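Local structure of GH5 (Bacteroidetes bacterium AC2a, 4YHE) at residues F159-E164 with E188-C193; I100-D105 with M141-I146; R235-V240 with G288-F293. The protein is a family 5 cellulase with a beta/alpha barrel that probably cleaves beta-glucosidic bonds in cellulose or related glucans. All blocks are in the same frame, centred on the assembly; numbering follows the deposited sequence.

Interaction 1: residues F159-E164 with E188-C193; sequences FETLNE and EWNQVC
Thr161 lays its CG2 methyl against Cys193, with CG2 only 3.4 Å from Cys193 CB, a carbon pair tighter than an ordinary van der Waals contact. The other branch of the same threonine makes the polar bond of the interface: OG1 donates to OD1 of Asn190 at 2.7 Å. A chi1 of 52° sets OG1 between the backbone N and the carbonyl carbon of Thr161, and this turns the hydroxyl toward the amide while CG2 is left to pack on Cys193. The hydroxyl does not meet a lone pair of the amide oxygen squarely, but sits 40° above the carbonyl plane of Asn190. At the other end of the amide, ND2 is bonded to the backbone oxygen of Pro212, so the Asn190 side chain is held by both its polar atoms and its flip state is fixed.

Leu162 adds further apolar packing: its CD1 lies 4.0 Å from Trp189 CB, and also 3.5 Å from Asn190 OD1, at the edge of the indole and close to its plane rather than over a face. CD2, the other branch, lies beside the sulfur, 4.2 Å from Cys193 SG. The indole itself is tied down elsewhere, its NE1 bonded to Asn132.

In the barrel, this contact seats the turn that follows strand 157-160 on helix 181-199. Asn163 and Glu164, next in the chain, match in sequence and position the Asn-Glu pair that in family 5 enzymes carries the general acid/base, although neither touches the helix segment here. With every touching residue buried, a single short hydroxyl-to-amide bond amid methyl and sulfur packing implies a polar fastening shielded from water, in which the buried amide has a partner for both its oxygen and its nitrogen.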
# COMPACT_ATOMS: atom_id res chain seq x y z
N PHE A 159 0.05 -5.05 10.80
CA PHE A 159 -0.26 -3.65 11.02
C PHE A 159 0.72 -2.80 10.20
O PHE A 159 1.93 -3.01 10.29
CB PHE A 159 -0.10 -3.24 12.48
CG PHE A 159 -1.10 -3.85 13.43
CD1 PHE A 159 -2.22 -4.52 12.99
CD2 PHE A 159 -0.90 -3.72 14.80
CE1 PHE A 159 -3.11 -5.06 13.90
CE2 PHE A 159 -1.79 -4.25 15.72
CZ PHE A 159 -2.90 -4.93 15.26
N GLU A 160 0.19 -1.85 9.43
CA GLU A 160 0.99 -0.88 8.71
C GLU A 160 0.79 0.47 9.40
O GLU A 160 -0.34 0.93 9.54
CB GLU A 160 0.55 -0.86 7.26
CG GLU A 160 1.21 0.19 6.38
CD GLU A 160 0.56 0.20 5.01
OE1 GLU A 160 0.77 -0.76 4.21
OE2 GLU A 160 -0.21 1.16 4.77
N THR A 161 1.88 1.07 9.87
CA THR A 161 1.81 2.15 10.85
C THR A 161 1.07 3.39 10.37
O THR A 161 0.33 4.02 11.15
CB THR A 161 3.20 2.59 11.33
OG1 THR A 161 4.06 2.89 10.22
CG2 THR A 161 3.84 1.51 12.14
N LEU A 162 1.36 3.77 9.13
CA LEU A 162 0.94 5.01 8.51
C LEU A 162 0.85 4.76 7.01
O LEU A 162 1.33 3.73 6.53
CB LEU A 162 1.99 6.10 8.72
CG LEU A 162 2.42 6.35 10.16
CD1 LEU A 162 3.64 7.25 10.19
CD2 LEU A 162 1.27 7.02 10.87
N ASN A 163 0.27 5.69 6.29
CA ASN A 163 0.16 5.62 4.85
C ASN A 163 1.19 6.48 4.09
O ASN A 163 2.37 6.10 4.00
CB ASN A 163 -1.28 5.90 4.42
CG ASN A 163 -1.51 5.65 2.95
OD1 ASN A 163 -1.02 4.65 2.39
ND2 ASN A 163 -2.19 6.60 2.28
N GLU A 164 0.77 7.62 3.53
CA GLU A 164 1.62 8.41 2.67
C GLU A 164 1.85 9.74 3.36
O GLU A 164 1.01 10.63 3.27
CB GLU A 164 0.98 8.61 1.30
CG GLU A 164 0.92 7.32 0.45
CD GLU A 164 0.43 7.58 -0.96
OE1 GLU A 164 -0.18 8.66 -1.19
OE2 GLU A 164 0.62 6.70 -1.84
N GLU A 188 10.51 9.36 13.69
CA GLU A 188 9.98 9.37 15.04
C GLU A 188 8.54 8.81 15.14
O GLU A 188 8.21 8.09 16.10
CB GLU A 188 9.98 10.79 15.60
CG GLU A 188 11.36 11.40 15.73
CD GLU A 188 11.32 12.88 16.10
OE1 GLU A 188 10.25 13.38 16.46
OE2 GLU A 188 12.35 13.54 16.00
N TRP A 189 7.69 9.19 14.19
CA TRP A 189 6.31 8.71 14.18
C TRP A 189 6.29 7.19 14.04
O TRP A 189 5.55 6.52 14.73
CB TRP A 189 5.53 9.33 13.05
CG TRP A 189 5.14 10.79 13.28
CD1 TRP A 189 5.50 11.60 14.33
CD2 TRP A 189 4.35 11.59 12.41
NE1 TRP A 189 4.94 12.85 14.17
CE2 TRP A 189 4.25 12.88 12.99
CE3 TRP A 189 3.72 11.35 11.17
CZ2 TRP A 189 3.53 13.91 12.40
CZ3 TRP A 189 3.02 12.39 10.56
CH2 TRP A 189 2.91 13.66 11.20
N ASN A 190 7.09 6.65 13.14
CA ASN A 190 7.12 5.18 12.99
C ASN A 190 7.60 4.51 14.28
O ASN A 190 7.07 3.45 14.66
CB ASN A 190 7.97 4.71 11.82
CG ASN A 190 7.26 4.82 10.46
OD1 ASN A 190 6.03 4.75 10.35
ND2 ASN A 190 8.06 5.02 9.41
N GLN A 191 8.58 5.11 14.96
CA GLN A 191 9.06 4.53 16.23
C GLN A 191 7.93 4.48 17.27
O GLN A 191 7.72 3.46 17.92
CB GLN A 191 10.24 5.33 16.78
CG GLN A 191 10.90 4.75 18.02
CD GLN A 191 11.55 3.42 17.75
OE1 GLN A 191 12.53 3.34 17.02
NE2 GLN A 191 11.01 2.36 18.33
N VAL A 192 7.23 5.60 17.40
CA VAL A 192 6.10 5.71 18.32
C VAL A 192 4.98 4.68 18.01
O VAL A 192 4.45 4.05 18.92
CB VAL A 192 5.60 7.17 18.32
CG1 VAL A 192 4.17 7.30 18.80
CG2 VAL A 192 6.54 8.02 19.18
N CYS A 193 4.69 4.46 16.73
CA CYS A 193 3.68 3.48 16.35
C CYS A 193 4.12 2.07 16.72
O CYS A 193 3.34 1.33 17.30
CB CYS A 193 3.32 3.58 14.85
SG CYS A 193 2.52 5.15 14.44

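Interaction 2: residues I100-D105 with M141-I146; sequences INIHHD and MIWLQI
A chi1 of -64° and an extended chi2 of -174° carry CD1 of Ile102 outward to the indole of Trp143, whose own chi1 of -86° swings the ring from the side of its helix toward the strand end. The two side chains run alongside in opposite directions, with Ile102 CD1 3.5 Å from Trp143 NE1, placed obliquely to the ring. The same methyl also touches Ile142 CG2 at 3.9 Å. Further along, Ile100 CD1 meets Ile146 CG2 at 3.9 Å, and the carbonyl oxygen of Ile100 lies at the ring edge, 4.1 Å from Trp143 CH2. These contacts join strand 97-101 and its outgoing loop to helix 129-149, part of the outer helical layer of the (beta/alpha)8 barrel. The indole NE1 is bonded to the backbone oxygen of Thr161, so the ring reaches across to the turn that follows strand 157-160. An alanine in place of Trp143 is likely to leave that oxygen without its donor and open a gap beside Ile102. One face of the indole is backed from within its own helix by Ile146 CD1, 3.8 Å above the plane and toward the rim, while Cys193 of helix 181-199 also packs on the ring.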
# COMPACT_ATOMS: atom_id res chain seq x y z
N ILE A 100 -3.91 -3.82 7.88
CA ILE A 100 -4.71 -2.62 8.21
C ILE A 100 -3.77 -1.52 8.58
O ILE A 100 -2.62 -1.78 8.91
CB ILE A 100 -5.72 -2.87 9.34
CG1 ILE A 100 -5.02 -3.37 10.64
CG2 ILE A 100 -6.74 -3.89 8.87
CD1 ILE A 100 -5.94 -3.39 11.84
N ASN A 101 -4.25 -0.28 8.56
CA ASN A 101 -3.38 0.88 8.74
C ASN A 101 -4.10 2.09 9.30
O ASN A 101 -5.28 2.01 9.68
CB ASN A 101 -2.66 1.20 7.39
CG ASN A 101 -3.56 1.89 6.38
OD1 ASN A 101 -4.75 2.08 6.60
ND2 ASN A 101 -2.97 2.27 5.23
N ILE A 102 -3.37 3.19 9.36
CA ILE A 102 -3.94 4.52 9.48
C ILE A 102 -3.73 5.19 8.10
O ILE A 102 -2.59 5.34 7.62
CB ILE A 102 -3.24 5.31 10.59
CG1 ILE A 102 -3.51 4.66 11.95
CG2 ILE A 102 -3.69 6.76 10.60
CD1 ILE A 102 -2.97 5.45 13.12
N HIS A 103 -4.82 5.55 7.44
CA HIS A 103 -4.74 5.97 6.06
C HIS A 103 -4.95 7.50 5.89
O HIS A 103 -4.00 8.24 6.12
CB HIS A 103 -5.70 5.15 5.22
CG HIS A 103 -5.34 5.08 3.77
ND1 HIS A 103 -4.41 4.18 3.28
CD2 HIS A 103 -5.79 5.78 2.70
CE1 HIS A 103 -4.29 4.34 1.98
NE2 HIS A 103 -5.14 5.28 1.59
N HIS A 104 -6.13 7.97 5.49
CA HIS A 104 -6.23 9.38 5.11
C HIS A 104 -6.20 10.38 6.26
O HIS A 104 -6.19 11.59 6.03
CB HIS A 104 -7.42 9.66 4.19
CG HIS A 104 -7.23 9.18 2.78
ND1 HIS A 104 -6.04 9.35 2.09
CD2 HIS A 104 -8.06 8.53 1.95
CE1 HIS A 104 -6.17 8.81 0.89
NE2 HIS A 104 -7.38 8.30 0.78
N ASP A 105 -6.13 9.88 7.49
CA ASP A 105 -5.79 10.72 8.65
C ASP A 105 -4.59 11.58 8.35
O ASP A 105 -4.57 12.77 8.70
CB ASP A 105 -5.52 9.87 9.89
CG ASP A 105 -6.72 9.01 10.25
OD1 ASP A 105 -6.94 8.00 9.56
OD2 ASP A 105 -7.47 9.37 11.17
N MET A 141 -2.24 6.30 21.43
CA MET A 141 -3.56 5.87 21.90
C MET A 141 -4.33 5.05 20.85
O MET A 141 -5.02 4.06 21.17
CB MET A 141 -4.38 7.09 22.33
CG MET A 141 -3.81 7.80 23.57
SD MET A 141 -3.70 6.72 25.03
CE MET A 141 -2.09 5.96 24.97
N ILE A 142 -4.20 5.46 19.59
CA ILE A 142 -4.88 4.77 18.52
C ILE A 142 -4.32 3.38 18.31
O ILE A 142 -5.07 2.39 18.33
CB ILE A 142 -4.88 5.59 17.21
CG1 ILE A 142 -5.78 6.81 17.38
CG2 ILE A 142 -5.37 4.72 16.05
CD1 ILE A 142 -5.79 7.72 16.18
N TRP A 143 -3.01 3.28 18.14
CA TRP A 143 -2.41 1.98 17.94
C TRP A 143 -2.54 1.04 19.16
O TRP A 143 -2.65 -0.18 19.00
CB TRP A 143 -0.94 2.10 17.45
CG TRP A 143 -0.88 2.24 15.95
CD1 TRP A 143 -0.40 3.31 15.24
CD2 TRP A 143 -1.34 1.29 14.99
NE1 TRP A 143 -0.49 3.06 13.91
CE2 TRP A 143 -1.10 1.85 13.72
CE3 TRP A 143 -1.95 0.04 15.08
CZ2 TRP A 143 -1.45 1.20 12.53
CZ3 TRP A 143 -2.27 -0.64 13.90
CH2 TRP A 143 -2.03 -0.05 12.63
N LEU A 144 -2.54 1.60 20.35
CA LEU A 144 -2.80 0.79 21.54
C LEU A 144 -4.18 0.13 21.46
O LEU A 144 -4.31 -1.06 21.73
CB LEU A 144 -2.72 1.65 22.79
CG LEU A 144 -1.35 1.84 23.44
CD1 LEU A 144 -1.49 2.81 24.61
CD2 LEU A 144 -0.78 0.50 23.92
N GLN A 145 -5.20 0.90 21.08
CA GLN A 145 -6.57 0.39 20.99
C GLN A 145 -6.71 -0.66 19.92
O GLN A 145 -7.32 -1.72 20.13
CB GLN A 145 -7.55 1.53 20.74
CG GLN A 145 -7.75 2.43 21.94
CD GLN A 145 -8.56 3.65 21.63
OE1 GLN A 145 -9.79 3.59 21.56
NE2 GLN A 145 -7.89 4.78 21.45
N ILE A 146 -6.12 -0.37 18.75
CA ILE A 146 -6.16 -1.28 17.66
C ILE A 146 -5.50 -2.58 18.04
O ILE A 146 -6.05 -3.65 17.80
CB ILE A 146 -5.49 -0.72 16.37
CG1 ILE A 146 -6.31 0.45 15.83
CG2 ILE A 146 -5.37 -1.80 15.32
CD1 ILE A 146 -5.62 1.28 14.76

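Interaction 3: residues R235-V240 with G288-F293; sequences RLMVAV and GVPVYF
Tyr292, Val240 and Val238 lose the most surface in this contact, and the backbone pairing of two neighbouring parallel strands brings them together. Val238 N donates to Pro290 O at 2.9 Å, Tyr292 N returns a bond to Val238 O at 3.0 Å, and Val240 N donates to Tyr292 O at 3.0 Å. Val238 thus pairs with Val291, Ala239 with Tyr292 and Val240 with Phe293, the regular ladder of a parallel sheet.

The tyrosine ring leans back over the other strand. Its chi1 of 70° puts CG between the backbone N and the carbonyl carbon, and from there the ring lies flat across Ala239, whose CA sits over one face in a CH-pi contact 4.1 Å from the centroid. The small Ala239 CB fits beneath the phenol end, 3.5 Å from Tyr292 CZ. Met237 approaches from the side: CB lies at the ring edge in its plane, and CE comes within 3.8 Å of Tyr292 CE1. Met237 SD lies 5.5 Å from the Tyr292 ring centroid, oblique to it, a Met-aromatic contact. Beyond the ring, the phenol hydroxyl is hydrogen-bonded to Glu160 OE1 inside the barrel.

On the reverse face of the sheet, Val240 presses CG2 onto Phe293, 3.6 Å from the ring centroid and only 16° off its normal. That methyl also meets Val291 CG1, and Val238 CG2 touches Val289 CG1, continuing the apolar row.

The ladder forms part of a beta-alpha-beta unit in which helix 270-285 connects the two strands and ends in a Schellman motif with Gly288 as the C-prime residue. That helix packs on the valine and phenylalanine face through Tyr284, Leu277 and Leu280, while strands 209-212 and 327-332 carry the sheet onward on either side.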
# COMPACT_ATOMS: atom_id res chain seq x y z
N ARG A 235 10.84 -8.55 12.67
CA ARG A 235 9.39 -8.41 12.58
C ARG A 235 8.95 -7.06 11.97
O ARG A 235 7.79 -6.66 12.10
CB ARG A 235 8.75 -8.63 13.96
CG ARG A 235 8.95 -10.04 14.49
CD ARG A 235 8.10 -11.05 13.73
NE ARG A 235 8.54 -12.43 13.92
CZ ARG A 235 7.76 -13.51 13.78
NH1 ARG A 235 6.48 -13.40 13.48
NH2 ARG A 235 8.28 -14.72 13.98
N LEU A 236 9.86 -6.38 11.27
CA LEU A 236 9.51 -5.14 10.52
C LEU A 236 9.58 -5.39 9.02
O LEU A 236 10.41 -6.18 8.56
CB LEU A 236 10.44 -4.00 10.91
CG LEU A 236 10.38 -3.47 12.36
CD1 LEU A 236 11.39 -2.37 12.60
CD2 LEU A 236 9.01 -2.98 12.73
N MET A 237 8.67 -4.78 8.26
CA MET A 237 8.68 -4.81 6.81
C MET A 237 8.61 -3.37 6.30
O MET A 237 8.00 -2.50 6.94
CB MET A 237 7.48 -5.58 6.24
CG MET A 237 7.16 -6.90 6.94
SD MET A 237 6.16 -7.99 5.93
CE MET A 237 4.60 -7.13 6.12
N VAL A 238 9.23 -3.14 5.15
CA VAL A 238 9.26 -1.81 4.54
C VAL A 238 8.12 -1.78 3.55
O VAL A 238 8.01 -2.63 2.69
CB VAL A 238 10.59 -1.48 3.85
CG1 VAL A 238 10.51 -0.14 3.12
CG2 VAL A 238 11.73 -1.44 4.87
N ALA A 239 7.24 -0.81 3.73
CA ALA A 239 6.11 -0.58 2.83
C ALA A 239 6.48 0.51 1.85
O ALA A 239 6.94 1.59 2.27
CB ALA A 239 4.90 -0.12 3.62
N VAL A 240 6.19 0.29 0.58
CA VAL A 240 6.36 1.31 -0.46
C VAL A 240 5.15 1.31 -1.40
O VAL A 240 4.38 0.32 -1.47
CB VAL A 240 7.67 1.11 -1.26
CG1 VAL A 240 8.90 1.45 -0.43
CG2 VAL A 240 7.82 -0.33 -1.74
N GLY A 288 17.91 -9.30 4.55
CA GLY A 288 16.90 -10.02 5.33
C GLY A 288 15.74 -9.18 5.84
O GLY A 288 15.05 -9.58 6.80
N VAL A 289 15.51 -8.03 5.20
CA VAL A 289 14.40 -7.13 5.58
C VAL A 289 13.35 -7.19 4.47
O VAL A 289 13.63 -6.82 3.36
CB VAL A 289 14.86 -5.66 5.80
CG1 VAL A 289 13.65 -4.75 6.01
CG2 VAL A 289 15.80 -5.55 6.99
N PRO A 290 12.13 -7.68 4.77
CA PRO A 290 11.14 -7.73 3.69
C PRO A 290 10.63 -6.38 3.24
O PRO A 290 10.61 -5.40 4.01
CB PRO A 290 9.97 -8.55 4.27
CG PRO A 290 10.27 -8.66 5.74
CD PRO A 290 11.62 -8.15 6.06
N VAL A 291 10.22 -6.35 1.97
CA VAL A 291 9.65 -5.17 1.34
C VAL A 291 8.36 -5.60 0.64
O VAL A 291 8.31 -6.63 0.02
CB VAL A 291 10.57 -4.58 0.24
CG1 VAL A 291 9.95 -3.33 -0.37
CG2 VAL A 291 11.94 -4.29 0.80
N TYR A 292 7.32 -4.78 0.75
CA TYR A 292 6.10 -5.01 0.03
C TYR A 292 5.62 -3.69 -0.52
O TYR A 292 5.80 -2.64 0.11
CB TYR A 292 5.02 -5.69 0.87
CG TYR A 292 4.41 -4.82 1.97
CD1 TYR A 292 5.04 -4.68 3.20
CD2 TYR A 292 3.20 -4.16 1.77
CE1 TYR A 292 4.49 -3.89 4.20
CE2 TYR A 292 2.64 -3.36 2.77
CZ TYR A 292 3.28 -3.24 3.98
OH TYR A 292 2.74 -2.49 4.97
N PHE A 293 5.03 -3.77 -1.69
CA PHE A 293 4.26 -2.69 -2.26
C PHE A 293 2.85 -2.72 -1.65
O PHE A 293 2.02 -3.53 -2.02
CB PHE A 293 4.27 -2.72 -3.80
CG PHE A 293 5.58 -2.26 -4.39
CD1 PHE A 293 6.61 -3.16 -4.60
CD2 PHE A 293 5.79 -0.91 -4.69
CE1 PHE A 293 7.83 -2.73 -5.12
CE2 PHE A 293 7.02 -0.46 -5.17
CZ PHE A 293 8.05 -1.38 -5.38

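How the interactions relate
All three contacts belong to the eight-stranded parallel barrel and come along the chain in the order 2, 1, 3. Interactions 1 and 2 have centres about 9 Å apart and touch, because strands 97-101 and 157-160 are neighbours and helix 129-149 leads into the latter. Interaction 3 lies farther round the barrel, its centre about 13 Å from that of interaction 1 and 19 Å from that of interaction 2. Glu160 connects them across the interior, bonding Asn101 of interaction 2 and the hydroxyl of Tyr292 in interaction 3. A turn (interaction 1) and a strand end with its loop (interaction 2) meet outer helices at the C-terminal strand ends, where family 5 active sites lie; interaction 3 joins two wall strands.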